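Local coordinates for UDP-galactopyranose mutase (PDB 3HDQ), which binds FAD and UDP-galactopyranose and probably acts as the mutase that interconverts the pyranose and furanose forms of UDP-galactose, at residues N67-Y72 with I79-P84; H85-N90 with T102-Y107; D59-I64 with E330-Y335. All coordinates share one frame; numbering follows the deposited sequence.

Interaction 1 (N67-Y72 with I79-P84); sequences NAYDCY and IHPYGP. With FAD (flavin-adenine dinucleotide), chain L.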
# COMPACT_ATOMS: atom_id res chain seq x y z
N ASN A 67 3.21 -13.69 -2.26
CA ASN A 67 2.49 -13.93 -3.51
C ASN A 67 1.06 -13.41 -3.48
O ASN A 67 0.45 -13.20 -4.52
CB ASN A 67 2.40 -15.43 -3.84
CG ASN A 67 3.66 -15.96 -4.48
OD1 ASN A 67 4.49 -15.18 -4.93
ND2 ASN A 67 3.81 -17.28 -4.52
N ALA A 68 0.52 -13.28 -2.27
CA ALA A 68 -0.90 -13.02 -2.09
C ALA A 68 -1.17 -11.52 -2.01
O ALA A 68 -2.31 -11.10 -1.82
CB ALA A 68 -1.41 -13.72 -0.85
N TYR A 69 -0.12 -10.73 -2.16
CA TYR A 69 -0.27 -9.28 -2.15
C TYR A 69 -1.29 -8.86 -3.20
O TYR A 69 -1.30 -9.39 -4.31
CB TYR A 69 1.08 -8.65 -2.46
CG TYR A 69 1.06 -7.15 -2.67
CD1 TYR A 69 0.91 -6.29 -1.60
CD2 TYR A 69 1.24 -6.60 -3.93
CE1 TYR A 69 0.92 -4.92 -1.77
CE2 TYR A 69 1.25 -5.24 -4.12
CZ TYR A 69 1.08 -4.40 -3.03
OH TYR A 69 1.09 -3.04 -3.20
N ASP A 70 -2.15 -7.90 -2.85
CA ASP A 70 -3.01 -7.28 -3.86
C ASP A 70 -2.95 -5.74 -3.80
O ASP A 70 -2.52 -5.16 -2.81
CB ASP A 70 -4.45 -7.79 -3.79
CG ASP A 70 -5.12 -7.51 -2.46
OD1 ASP A 70 -6.07 -8.24 -2.13
OD2 ASP A 70 -4.70 -6.57 -1.75
N CYS A 71 -3.37 -5.10 -4.88
CA CYS A 71 -3.29 -3.66 -4.97
C CYS A 71 -4.21 -3.13 -6.06
O CYS A 71 -4.69 -3.87 -6.92
CB CYS A 71 -1.85 -3.24 -5.28
SG CYS A 71 -1.32 -3.80 -6.89
N TYR A 72 -4.47 -1.83 -6.01
CA TYR A 72 -5.29 -1.19 -7.02
C TYR A 72 -4.41 -0.75 -8.19
O TYR A 72 -3.35 -0.14 -7.98
CB TYR A 72 -6.02 0.01 -6.40
CG TYR A 72 -7.19 -0.37 -5.51
CD1 TYR A 72 -8.49 -0.39 -6.00
CD2 TYR A 72 -6.99 -0.70 -4.17
CE1 TYR A 72 -9.56 -0.72 -5.20
CE2 TYR A 72 -8.07 -1.04 -3.35
CZ TYR A 72 -9.35 -1.05 -3.88
OH TYR A 72 -10.43 -1.38 -3.09
N ILE A 79 -6.50 -5.73 -8.02
CA ILE A 79 -5.93 -6.90 -8.71
C ILE A 79 -4.94 -7.68 -7.85
O ILE A 79 -4.53 -7.22 -6.77
CB ILE A 79 -5.13 -6.48 -9.95
CG1 ILE A 79 -3.91 -5.67 -9.50
CG2 ILE A 79 -6.02 -5.73 -10.92
CD1 ILE A 79 -2.89 -5.40 -10.56
N HIS A 80 -4.56 -8.85 -8.33
CA HIS A 80 -3.48 -9.63 -7.72
C HIS A 80 -2.29 -9.66 -8.66
O HIS A 80 -2.31 -10.36 -9.68
CB HIS A 80 -3.93 -11.06 -7.42
CG HIS A 80 -5.22 -11.15 -6.66
ND1 HIS A 80 -5.85 -12.35 -6.40
CD2 HIS A 80 -6.01 -10.18 -6.13
CE1 HIS A 80 -6.96 -12.12 -5.73
NE2 HIS A 80 -7.08 -10.81 -5.55
N PRO A 81 -1.25 -8.88 -8.35
CA PRO A 81 -0.10 -8.82 -9.26
C PRO A 81 0.51 -10.18 -9.59
O PRO A 81 1.06 -10.32 -10.69
CB PRO A 81 0.92 -7.94 -8.51
CG PRO A 81 0.07 -7.13 -7.55
CD PRO A 81 -1.08 -8.03 -7.16
N TYR A 82 0.41 -11.17 -8.70
CA TYR A 82 1.05 -12.47 -8.93
C TYR A 82 0.09 -13.61 -9.25
O TYR A 82 0.32 -14.76 -8.87
CB TYR A 82 1.93 -12.88 -7.74
CG TYR A 82 2.87 -11.79 -7.29
CD1 TYR A 82 2.55 -10.97 -6.22
CD2 TYR A 82 4.08 -11.58 -7.94
CE1 TYR A 82 3.40 -9.95 -5.81
CE2 TYR A 82 4.95 -10.57 -7.54
CZ TYR A 82 4.59 -9.75 -6.47
OH TYR A 82 5.44 -8.75 -6.06
N GLY A 83 -1.00 -13.28 -9.95
CA GLY A 83 -1.97 -14.29 -10.34
C GLY A 83 -3.11 -14.40 -9.35
O GLY A 83 -3.00 -13.98 -8.20
N PRO A 84 -4.22 -14.99 -9.79
CA PRO A 84 -5.44 -15.04 -8.97
C PRO A 84 -5.22 -15.84 -7.69
O PRO A 84 -4.74 -16.97 -7.75
CB PRO A 84 -6.42 -15.80 -9.87
CG PRO A 84 -5.54 -16.66 -10.74
CD PRO A 84 -4.29 -15.87 -10.97
PA FAD L . 5.47 -16.53 -0.32
O1A FAD L . 4.29 -15.81 -0.64
O2A FAD L . 6.13 -16.89 -1.51
O5B FAD L . 6.35 -15.57 0.51
C5B FAD L . 7.68 -15.78 0.81
C4B FAD L . 8.34 -14.44 0.84
O4B FAD L . 9.68 -14.57 1.15
C3B FAD L . 8.29 -13.83 -0.54
O3B FAD L . 7.54 -12.66 -0.59
C2B FAD L . 9.72 -13.55 -0.87
O2B FAD L . 9.82 -12.30 -1.45
C1B FAD L . 10.39 -13.62 0.47
N9A FAD L . 11.81 -13.92 0.34
C8A FAD L . 12.40 -14.95 -0.28
N7A FAD L . 13.70 -14.85 -0.18
C5A FAD L . 13.98 -13.75 0.51
C6A FAD L . 15.15 -13.15 0.91
N6A FAD L . 16.28 -13.75 0.76
N1A FAD L . 15.13 -12.00 1.61
C2A FAD L . 13.95 -11.43 1.92
N3A FAD L . 12.80 -12.01 1.53
C4A FAD L . 12.80 -13.14 0.82
N1 FAD L . -3.33 -20.49 -2.92
C2 FAD L . -4.63 -20.65 -2.61
O2 FAD L . -4.97 -21.06 -1.54
N3 FAD L . -5.54 -20.33 -3.54
C4 FAD L . -5.16 -19.85 -4.75
O4 FAD L . -5.96 -19.57 -5.57
C4X FAD L . -3.85 -19.72 -5.04
N5 FAD L . -3.49 -19.26 -6.25
C5X FAD L . -2.18 -19.12 -6.54
C6 FAD L . -1.81 -18.64 -7.77
C7 FAD L . -0.49 -18.49 -8.08
C7M FAD L . -0.08 -17.99 -9.40
C8 FAD L . 0.47 -18.80 -7.15
C8M FAD L . 1.89 -18.63 -7.54
C9 FAD L . 0.10 -19.28 -5.91
C9A FAD L . -1.23 -19.45 -5.59
N10 FAD L . -1.61 -19.91 -4.37
C10 FAD L . -2.93 -20.04 -4.11
C1' FAD L . -0.62 -20.38 -3.36
C2' FAD L . -0.13 -19.29 -2.44
O2' FAD L . 0.51 -18.36 -3.24
C3' FAD L . 0.86 -19.79 -1.40
O3' FAD L . 0.36 -20.68 -0.50
C4' FAD L . 1.20 -18.70 -0.44
O4' FAD L . 1.05 -17.52 -1.18
C5' FAD L . 2.60 -18.94 0.05
O5' FAD L . 2.92 -18.31 1.24
P FAD L . 4.40 -18.28 1.68
O1P FAD L . 4.54 -17.39 2.77
O2P FAD L . 4.74 -19.59 2.10
O3P FAD L . 5.27 -17.87 0.46
O HOH W 1 -0.85 -11.47 -6.02
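Cys71 turns its SG between its own backbone N and carbonyl carbon (chi1 65°) and Ile79 does the same with CG1, which lays the sulfur alongside that branch at 4.1 Å on one face of a short antiparallel pair. Tyr69 carries its ring anti to the backbone N (chi1 172°), and Pro81, crossing it at about a right angle, brings CG to 3.8 Å from Tyr69 CD2. The same CG of Pro81 also meets Cys71 SG, so one ring carbon packs against both neighbours.

The backbones close the pair with two nearly straight bonds, Cys71 N to Ile79 O at 3.1 Å and Ile79 N to Cys71 O at 2.8 Å. Beyond Ile79 the chain leaves the pairing in a type I turn from His80 to Gly83, and a water takes over: it donates to Asn67 O and Tyr69 O and accepts from Tyr82 N, gripped by three backbone atoms. Tyr82 lays its ring by Asn67, CD1 lying 3.5 Å from Asn67 O, while its hydroxyl bonds to His63.

Asn67 faces the cofactor as well. Its N donates almost straight to FAD O1A at 2.9 Å, and its CB lies 3.5 Å from FAD O2'. An alanine here would keep that backbone bond but is likely to leave a gap beside the ribityl chain and Tyr334, where the amide now packs. At the far end Pro84 O comes within 3.0 Å of FAD N5. This is a small two-stranded antiparallel pair; Asn67 before it and Tyr82 and Pro84 after it line a Rossmann-type FAD pocket.

Interaction 2 (H85-N90 with T102-Y107); sequences HIFHTN and TEWRPY. With FAD (flavin-adenine dinucleotide), chain L.
Phe87 and Trp104 make the aromatic part of this contact. Phe87 holds its ring anti to the backbone N (chi1 -177°), reaching away from the flavin, and its CD2 comes 3.9 Å from Trp104 CZ3 at the far corner of the indole. The ring planes are inclined at 33° with centroids 5.5 Å apart, an oblique meeting. Both rings also touch Leu98 of helix 92-99, and Trp104 NE1 is bonded to Ser99.

The second apolar touch is aliphatic on aromatic. Ile86 brings its CG2 branch to the edge of Tyr107, near the ring plane, 4.0 Å from CE2. Tyr107 OH points on to His109, a residue that binds UDP-galactose, and Ile86 itself touches that substrate.

Polar contacts lie on the cofactor side and between the segments. Ile86 grips the flavin with its backbone, N donating to FAD O4 at 2.9 Å, nearly straight, while O accepts from FAD N3 at 2.9 Å along a more bent path (142°). His85 lays one ring face over the isoalloxazine near C5X, and its NE2 is hydrogen-bonded to FAD O2' at 3.1 Å; ND1 is held by Gly83 O. Between the segments a water lies within hydrogen-bonding distance of both Phe87 O and Tyr107 O.

No direct hydrogen bond joins the two segments; strand 214-218 lies between them in the sheet and bonds to both through the backbone, and the two apolar touches add to that. The polar backbone of Ile86 is spent on reading the pyrimidine edge of the flavin, while its side chain faces Tyr107 and the substrate.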
# COMPACT_ATOMS: atom_id res chain seq x y z
N HIS A 85 -5.54 -15.24 -6.55
CA HIS A 85 -5.53 -15.97 -5.28
C HIS A 85 -6.93 -16.09 -4.67
O HIS A 85 -7.50 -15.11 -4.20
CB HIS A 85 -4.57 -15.30 -4.30
CG HIS A 85 -3.13 -15.54 -4.64
ND1 HIS A 85 -2.58 -15.18 -5.86
CD2 HIS A 85 -2.13 -16.13 -3.94
CE1 HIS A 85 -1.31 -15.54 -5.89
NE2 HIS A 85 -1.02 -16.11 -4.74
N ILE A 86 -7.48 -17.31 -4.70
CA ILE A 86 -8.81 -17.56 -4.17
C ILE A 86 -8.70 -18.30 -2.83
O ILE A 86 -8.17 -19.42 -2.77
CB ILE A 86 -9.69 -18.38 -5.18
CG1 ILE A 86 -9.92 -17.62 -6.49
CG2 ILE A 86 -11.04 -18.70 -4.56
CD1 ILE A 86 -8.76 -17.63 -7.44
N PHE A 87 -9.18 -17.69 -1.75
CA PHE A 87 -9.04 -18.33 -0.46
C PHE A 87 -10.08 -19.43 -0.23
O PHE A 87 -11.27 -19.23 -0.46
CB PHE A 87 -9.07 -17.35 0.72
CG PHE A 87 -8.84 -18.03 2.04
CD1 PHE A 87 -7.55 -18.33 2.46
CD2 PHE A 87 -9.91 -18.42 2.84
CE1 PHE A 87 -7.34 -19.00 3.67
CE2 PHE A 87 -9.70 -19.08 4.04
CZ PHE A 87 -8.41 -19.37 4.46
N HIS A 88 -9.61 -20.59 0.22
CA HIS A 88 -10.51 -21.70 0.50
C HIS A 88 -9.93 -22.61 1.56
O HIS A 88 -8.74 -22.88 1.57
CB HIS A 88 -10.81 -22.51 -0.77
CG HIS A 88 -9.60 -23.11 -1.40
ND1 HIS A 88 -9.20 -24.41 -1.14
CD2 HIS A 88 -8.69 -22.60 -2.26
CE1 HIS A 88 -8.10 -24.67 -1.83
NE2 HIS A 88 -7.77 -23.59 -2.51
N THR A 89 -10.77 -23.09 2.47
CA THR A 89 -10.27 -24.05 3.43
C THR A 89 -11.35 -24.98 3.97
O THR A 89 -12.55 -24.66 3.90
CB THR A 89 -9.55 -23.36 4.61
OG1 THR A 89 -8.87 -24.35 5.40
CG2 THR A 89 -10.54 -22.60 5.46
N ASN A 90 -10.91 -26.13 4.47
CA ASN A 90 -11.77 -27.02 5.25
C ASN A 90 -11.49 -26.89 6.74
O ASN A 90 -12.21 -27.47 7.55
CB ASN A 90 -11.57 -28.47 4.82
CG ASN A 90 -12.28 -28.79 3.52
OD1 ASN A 90 -13.48 -28.51 3.37
ND2 ASN A 90 -11.54 -29.36 2.56
N THR A 102 -9.76 -9.72 9.09
CA THR A 102 -10.51 -9.27 7.93
C THR A 102 -11.95 -9.76 8.01
O THR A 102 -12.24 -10.77 8.63
CB THR A 102 -9.89 -9.81 6.64
OG1 THR A 102 -10.53 -9.22 5.50
CG2 THR A 102 -10.04 -11.33 6.56
N GLU A 103 -12.86 -9.05 7.37
CA GLU A 103 -14.19 -9.58 7.13
C GLU A 103 -14.14 -10.29 5.79
O GLU A 103 -13.09 -10.29 5.13
CB GLU A 103 -15.22 -8.48 7.10
CG GLU A 103 -15.50 -7.84 8.44
CD GLU A 103 -16.04 -6.43 8.27
OE1 GLU A 103 -15.26 -5.53 7.87
OE2 GLU A 103 -17.25 -6.21 8.52
N TRP A 104 -15.27 -10.85 5.38
CA TRP A 104 -15.30 -11.75 4.23
C TRP A 104 -16.39 -11.46 3.21
O TRP A 104 -17.52 -11.13 3.56
CB TRP A 104 -15.50 -13.17 4.73
CG TRP A 104 -14.42 -13.66 5.64
CD1 TRP A 104 -14.45 -13.70 7.00
CD2 TRP A 104 -13.14 -14.18 5.24
NE1 TRP A 104 -13.27 -14.23 7.48
CE2 TRP A 104 -12.46 -14.53 6.42
CE3 TRP A 104 -12.52 -14.40 4.01
CZ2 TRP A 104 -11.18 -15.09 6.41
CZ3 TRP A 104 -11.25 -14.94 3.99
CH2 TRP A 104 -10.59 -15.28 5.19
N ARG A 105 -16.04 -11.63 1.94
CA ARG A 105 -17.02 -11.70 0.87
C ARG A 105 -17.16 -13.15 0.44
O ARG A 105 -16.21 -13.74 -0.06
CB ARG A 105 -16.57 -10.89 -0.34
CG ARG A 105 -17.58 -10.94 -1.49
CD ARG A 105 -16.91 -11.00 -2.86
NE ARG A 105 -17.91 -11.08 -3.93
CZ ARG A 105 -17.72 -11.69 -5.09
NH1 ARG A 105 -16.57 -12.30 -5.36
NH2 ARG A 105 -18.69 -11.71 -6.00
N PRO A 106 -18.35 -13.75 0.63
CA PRO A 106 -18.53 -15.15 0.22
C PRO A 106 -18.33 -15.32 -1.28
O PRO A 106 -18.85 -14.53 -2.07
CB PRO A 106 -19.99 -15.44 0.59
CG PRO A 106 -20.33 -14.42 1.64
CD PRO A 106 -19.58 -13.19 1.22
N TYR A 107 -17.58 -16.34 -1.67
CA TYR A 107 -17.27 -16.56 -3.07
C TYR A 107 -16.81 -17.99 -3.31
O TYR A 107 -15.92 -18.49 -2.63
CB TYR A 107 -16.18 -15.58 -3.52
CG TYR A 107 -15.65 -15.81 -4.92
CD1 TYR A 107 -16.41 -15.51 -6.04
CD2 TYR A 107 -14.36 -16.31 -5.11
CE1 TYR A 107 -15.91 -15.70 -7.31
CE2 TYR A 107 -13.85 -16.50 -6.38
CZ TYR A 107 -14.63 -16.19 -7.48
OH TYR A 107 -14.12 -16.38 -8.75
PA FAD L . 5.47 -16.53 -0.32
O1A FAD L . 4.29 -15.81 -0.64
O2A FAD L . 6.13 -16.89 -1.51
O5B FAD L . 6.35 -15.57 0.51
C5B FAD L . 7.68 -15.78 0.81
C4B FAD L . 8.34 -14.44 0.84
O4B FAD L . 9.68 -14.57 1.15
C3B FAD L . 8.29 -13.83 -0.54
O3B FAD L . 7.54 -12.66 -0.59
C2B FAD L . 9.72 -13.55 -0.87
O2B FAD L . 9.82 -12.30 -1.45
C1B FAD L . 10.39 -13.62 0.47
N9A FAD L . 11.81 -13.92 0.34
C8A FAD L . 12.40 -14.95 -0.28
N7A FAD L . 13.70 -14.85 -0.18
C5A FAD L . 13.98 -13.75 0.51
C6A FAD L . 15.15 -13.15 0.91
N6A FAD L . 16.28 -13.75 0.76
N1A FAD L . 15.13 -12.00 1.61
C2A FAD L . 13.95 -11.43 1.92
N3A FAD L . 12.80 -12.01 1.53
C4A FAD L . 12.80 -13.14 0.82
N1 FAD L . -3.33 -20.49 -2.92
C2 FAD L . -4.63 -20.65 -2.61
O2 FAD L . -4.97 -21.06 -1.54
N3 FAD L . -5.54 -20.33 -3.54
C4 FAD L . -5.16 -19.85 -4.75
O4 FAD L . -5.96 -19.57 -5.57
C4X FAD L . -3.85 -19.72 -5.04
N5 FAD L . -3.49 -19.26 -6.25
C5X FAD L . -2.18 -19.12 -6.54
C6 FAD L . -1.81 -18.64 -7.77
C7 FAD L . -0.49 -18.49 -8.08
C7M FAD L . -0.08 -17.99 -9.40
C8 FAD L . 0.47 -18.80 -7.15
C8M FAD L . 1.89 -18.63 -7.54
C9 FAD L . 0.10 -19.28 -5.91
C9A FAD L . -1.23 -19.45 -5.59
N10 FAD L . -1.61 -19.91 -4.37
C10 FAD L . -2.93 -20.04 -4.11
C1' FAD L . -0.62 -20.38 -3.36
C2' FAD L . -0.13 -19.29 -2.44
O2' FAD L . 0.51 -18.36 -3.24
C3' FAD L . 0.86 -19.79 -1.40
O3' FAD L . 0.36 -20.68 -0.50
C4' FAD L . 1.20 -18.70 -0.44
O4' FAD L . 1.05 -17.52 -1.18
C5' FAD L . 2.60 -18.94 0.05
O5' FAD L . 2.92 -18.31 1.24
P FAD L . 4.40 -18.28 1.68
O1P FAD L . 4.54 -17.39 2.77
O2P FAD L . 4.74 -19.59 2.10
O3P FAD L . 5.27 -17.87 0.46
O HOH W 2 -13.16 -17.91 -2.43

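Interaction 3 (D59-I64 with E330-Y335); sequences DRRPHI and EGDPYY. With FAD (flavin-adenine dinucleotide), chain L.
Arg61 reaches across to Asp332 in the one charged contact between the segments, a long salt bridge of 3.7 Å from NH2 to OD2. The two side chains come from opposite directions, and the carboxylate lies at the edge of the guanidinium with the planes 62° apart. The chain of Arg61 runs extended from CG to NE (chi2 165°), which carries the charge away from its backbone and past the adenosine ribose.

The aromatic contact uses the same nitrogen. Tyr334 offers its ring edge, CE2 lying 3.7 Å from Arg61 NH2, with ring and guanidinium nearly coplanar at 28°. A cation-pi contact with Tyr82 adds a second aromatic neighbour to this arginine.

Hydrogen bonds belong to the cofactor side. Asp59 takes both ribose hydroxyls, FAD O2B donating to OD1 at 2.8 Å and FAD O3B to OD2 at 2.9 Å. OD1 also accepts from Arg61 N through its anti lone pair, at 2.8 Å, an Asx turn that fixes the carboxylate's rotation. Arg61 NH1 adds a weak bond to FAD O3B. Arg60, between the two in the chain, lays one face of its guanidinium against the adenine and has a salt bridge to Asp242. From the other segment Tyr334 packs CB against the flavin methyl C8M, and Tyr335 OH bonds to the substrate diphosphate.

An aspartate gripping the ribose diol is classic for Rossmann-type dinucleotide folds. The salt bridge is long and no hydrogen bond joins the segments, so their direct link is mainly electrostatic; the short bonds go to FAD.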
# COMPACT_ATOMS: atom_id res chain seq x y z
N ASP A 59 11.47 -8.44 3.87
CA ASP A 59 11.19 -9.00 2.55
C ASP A 59 11.97 -8.21 1.52
O ASP A 59 12.09 -6.99 1.61
CB ASP A 59 9.69 -8.97 2.24
CG ASP A 59 9.28 -10.00 1.18
OD1 ASP A 59 9.77 -9.92 0.02
OD2 ASP A 59 8.45 -10.87 1.49
N ARG A 60 12.51 -8.90 0.53
CA ARG A 60 13.26 -8.22 -0.52
C ARG A 60 12.31 -7.47 -1.45
O ARG A 60 12.74 -6.57 -2.17
CB ARG A 60 14.11 -9.21 -1.32
CG ARG A 60 13.36 -9.89 -2.45
CD ARG A 60 13.65 -11.39 -2.50
NE ARG A 60 15.04 -11.69 -2.82
CZ ARG A 60 15.55 -12.92 -2.89
NH1 ARG A 60 14.77 -13.98 -2.66
NH2 ARG A 60 16.83 -13.10 -3.18
N ARG A 61 11.03 -7.85 -1.45
CA ARG A 61 10.05 -7.11 -2.25
C ARG A 61 9.71 -5.79 -1.56
O ARG A 61 10.01 -5.63 -0.38
CB ARG A 61 8.80 -7.96 -2.49
CG ARG A 61 9.03 -9.05 -3.52
CD ARG A 61 7.94 -10.10 -3.48
NE ARG A 61 8.06 -11.01 -4.62
CZ ARG A 61 7.46 -12.19 -4.69
NH1 ARG A 61 6.71 -12.61 -3.69
NH2 ARG A 61 7.64 -12.95 -5.76
N PRO A 62 9.13 -4.84 -2.30
CA PRO A 62 8.85 -3.53 -1.68
C PRO A 62 7.49 -3.50 -1.01
O PRO A 62 7.02 -2.42 -0.67
CB PRO A 62 8.83 -2.56 -2.86
CG PRO A 62 8.81 -3.44 -4.13
CD PRO A 62 8.72 -4.88 -3.71
N HIS A 63 6.87 -4.66 -0.82
CA HIS A 63 5.54 -4.71 -0.22
C HIS A 63 5.42 -5.97 0.63
O HIS A 63 6.22 -6.88 0.49
CB HIS A 63 4.48 -4.75 -1.32
CG HIS A 63 4.59 -5.95 -2.20
ND1 HIS A 63 4.28 -7.22 -1.76
CD2 HIS A 63 4.99 -6.09 -3.49
CE1 HIS A 63 4.48 -8.09 -2.74
NE2 HIS A 63 4.91 -7.43 -3.80
N ILE A 64 4.41 -6.02 1.50
CA ILE A 64 4.15 -7.20 2.32
C ILE A 64 3.24 -8.19 1.57
O ILE A 64 2.82 -7.93 0.43
CB ILE A 64 3.49 -6.82 3.67
CG1 ILE A 64 2.14 -6.14 3.43
CG2 ILE A 64 4.42 -5.91 4.47
CD1 ILE A 64 1.39 -5.74 4.69
N GLU A 330 12.45 -19.68 -15.80
CA GLU A 330 13.37 -18.75 -15.16
C GLU A 330 12.62 -17.62 -14.46
O GLU A 330 11.61 -17.14 -14.97
CB GLU A 330 14.27 -18.14 -16.24
CG GLU A 330 15.74 -18.19 -15.95
CD GLU A 330 16.41 -19.41 -16.55
OE1 GLU A 330 17.32 -19.23 -17.39
OE2 GLU A 330 16.02 -20.55 -16.20
N GLY A 331 13.11 -17.18 -13.30
CA GLY A 331 12.51 -16.06 -12.61
C GLY A 331 12.21 -16.40 -11.16
O GLY A 331 12.73 -17.39 -10.66
N ASP A 332 11.39 -15.60 -10.48
CA ASP A 332 11.10 -15.84 -9.06
C ASP A 332 10.37 -17.18 -8.88
O ASP A 332 9.49 -17.51 -9.66
CB ASP A 332 10.24 -14.73 -8.46
CG ASP A 332 10.99 -13.42 -8.34
OD1 ASP A 332 12.24 -13.43 -8.34
OD2 ASP A 332 10.30 -12.37 -8.23
N PRO A 333 10.75 -17.94 -7.85
CA PRO A 333 10.19 -19.28 -7.68
C PRO A 333 8.77 -19.20 -7.13
O PRO A 333 8.58 -18.52 -6.12
CB PRO A 333 11.13 -19.93 -6.65
CG PRO A 333 11.66 -18.78 -5.84
CD PRO A 333 11.64 -17.55 -6.73
N TYR A 334 7.81 -19.87 -7.77
CA TYR A 334 6.43 -19.89 -7.29
C TYR A 334 5.92 -21.30 -6.98
O TYR A 334 5.04 -21.47 -6.14
CB TYR A 334 5.47 -19.24 -8.30
CG TYR A 334 5.74 -17.79 -8.60
CD1 TYR A 334 5.89 -17.35 -9.91
CD2 TYR A 334 5.85 -16.85 -7.58
CE1 TYR A 334 6.13 -16.03 -10.20
CE2 TYR A 334 6.09 -15.51 -7.87
CZ TYR A 334 6.23 -15.11 -9.18
OH TYR A 334 6.47 -13.79 -9.49
N TYR A 335 6.47 -22.31 -7.65
CA TYR A 335 6.03 -23.69 -7.48
C TYR A 335 7.21 -24.63 -7.27
O TYR A 335 8.15 -24.63 -8.06
CB TYR A 335 5.34 -24.20 -8.75
CG TYR A 335 4.09 -23.46 -9.21
CD1 TYR A 335 4.19 -22.31 -9.98
CD2 TYR A 335 2.82 -23.96 -8.93
CE1 TYR A 335 3.06 -21.66 -10.42
CE2 TYR A 335 1.69 -23.32 -9.37
CZ TYR A 335 1.81 -22.17 -10.11
OH TYR A 335 0.69 -21.52 -10.55
PA FAD L . 5.47 -16.53 -0.32
O1A FAD L . 4.29 -15.81 -0.64
O2A FAD L . 6.13 -16.89 -1.51
O5B FAD L . 6.35 -15.57 0.51
C5B FAD L . 7.68 -15.78 0.81
C4B FAD L . 8.34 -14.44 0.84
O4B FAD L . 9.68 -14.57 1.15
C3B FAD L . 8.29 -13.83 -0.54
O3B FAD L . 7.54 -12.66 -0.59
C2B FAD L . 9.72 -13.55 -0.87
O2B FAD L . 9.82 -12.30 -1.45
C1B FAD L . 10.39 -13.62 0.47
N9A FAD L . 11.81 -13.92 0.34
C8A FAD L . 12.40 -14.95 -0.28
N7A FAD L . 13.70 -14.85 -0.18
C5A FAD L . 13.98 -13.75 0.51
C6A FAD L . 15.15 -13.15 0.91
N6A FAD L . 16.28 -13.75 0.76
N1A FAD L . 15.13 -12.00 1.61
C2A FAD L . 13.95 -11.43 1.92
N3A FAD L . 12.80 -12.01 1.53
C4A FAD L . 12.80 -13.14 0.82
N1 FAD L . -3.33 -20.49 -2.92
C2 FAD L . -4.63 -20.65 -2.61
O2 FAD L . -4.97 -21.06 -1.54
N3 FAD L . -5.54 -20.33 -3.54
C4 FAD L . -5.16 -19.85 -4.75
O4 FAD L . -5.96 -19.57 -5.57
C4X FAD L . -3.85 -19.72 -5.04
N5 FAD L . -3.49 -19.26 -6.25
C5X FAD L . -2.18 -19.12 -6.54
C6 FAD L . -1.81 -18.64 -7.77
C7 FAD L . -0.49 -18.49 -8.08
C7M FAD L . -0.08 -17.99 -9.40
C8 FAD L . 0.47 -18.80 -7.15
C8M FAD L . 1.89 -18.63 -7.54
C9 FAD L . 0.10 -19.28 -5.91
C9A FAD L . -1.23 -19.45 -5.59
N10 FAD L . -1.61 -19.91 -4.37
C10 FAD L . -2.93 -20.04 -4.11
C1' FAD L . -0.62 -20.38 -3.36
C2' FAD L . -0.13 -19.29 -2.44
O2' FAD L . 0.51 -18.36 -3.24
C3' FAD L . 0.86 -19.79 -1.40
O3' FAD L . 0.36 -20.68 -0.50
C4' FAD L . 1.20 -18.70 -0.44
O4' FAD L . 1.05 -17.52 -1.18
C5' FAD L . 2.60 -18.94 0.05
O5' FAD L . 2.92 -18.31 1.24
P FAD L . 4.40 -18.28 1.68
O1P FAD L . 4.54 -17.39 2.77
O2P FAD L . 4.74 -19.59 2.10
O3P FAD L . 5.27 -17.87 0.46

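Along FAD, 59-64 holds the adenosine end, Asn67 the pyrophosphate, and 79-84, 85-90 and Tyr334-Tyr335 approach the flavin. Interactions 1 and 3, with centres 12 Å apart, meet directly: Tyr82 OH lies 2.7 Å from His63 NE2, a probable hydrogen bond, and Asn67 OD1 packs 3.4 Å from Tyr334 CE2. Interactions 1 and 2 are consecutive in the chain and join where His80 ND1 lies 2.9 Å from His85 N. Interactions 2 and 3 do not touch, with centres about 23 Å apart, and the cofactor spans them. Pro84, Ile86 and Tyr335, one from each contact, also belong to the UDP-galactose pocket.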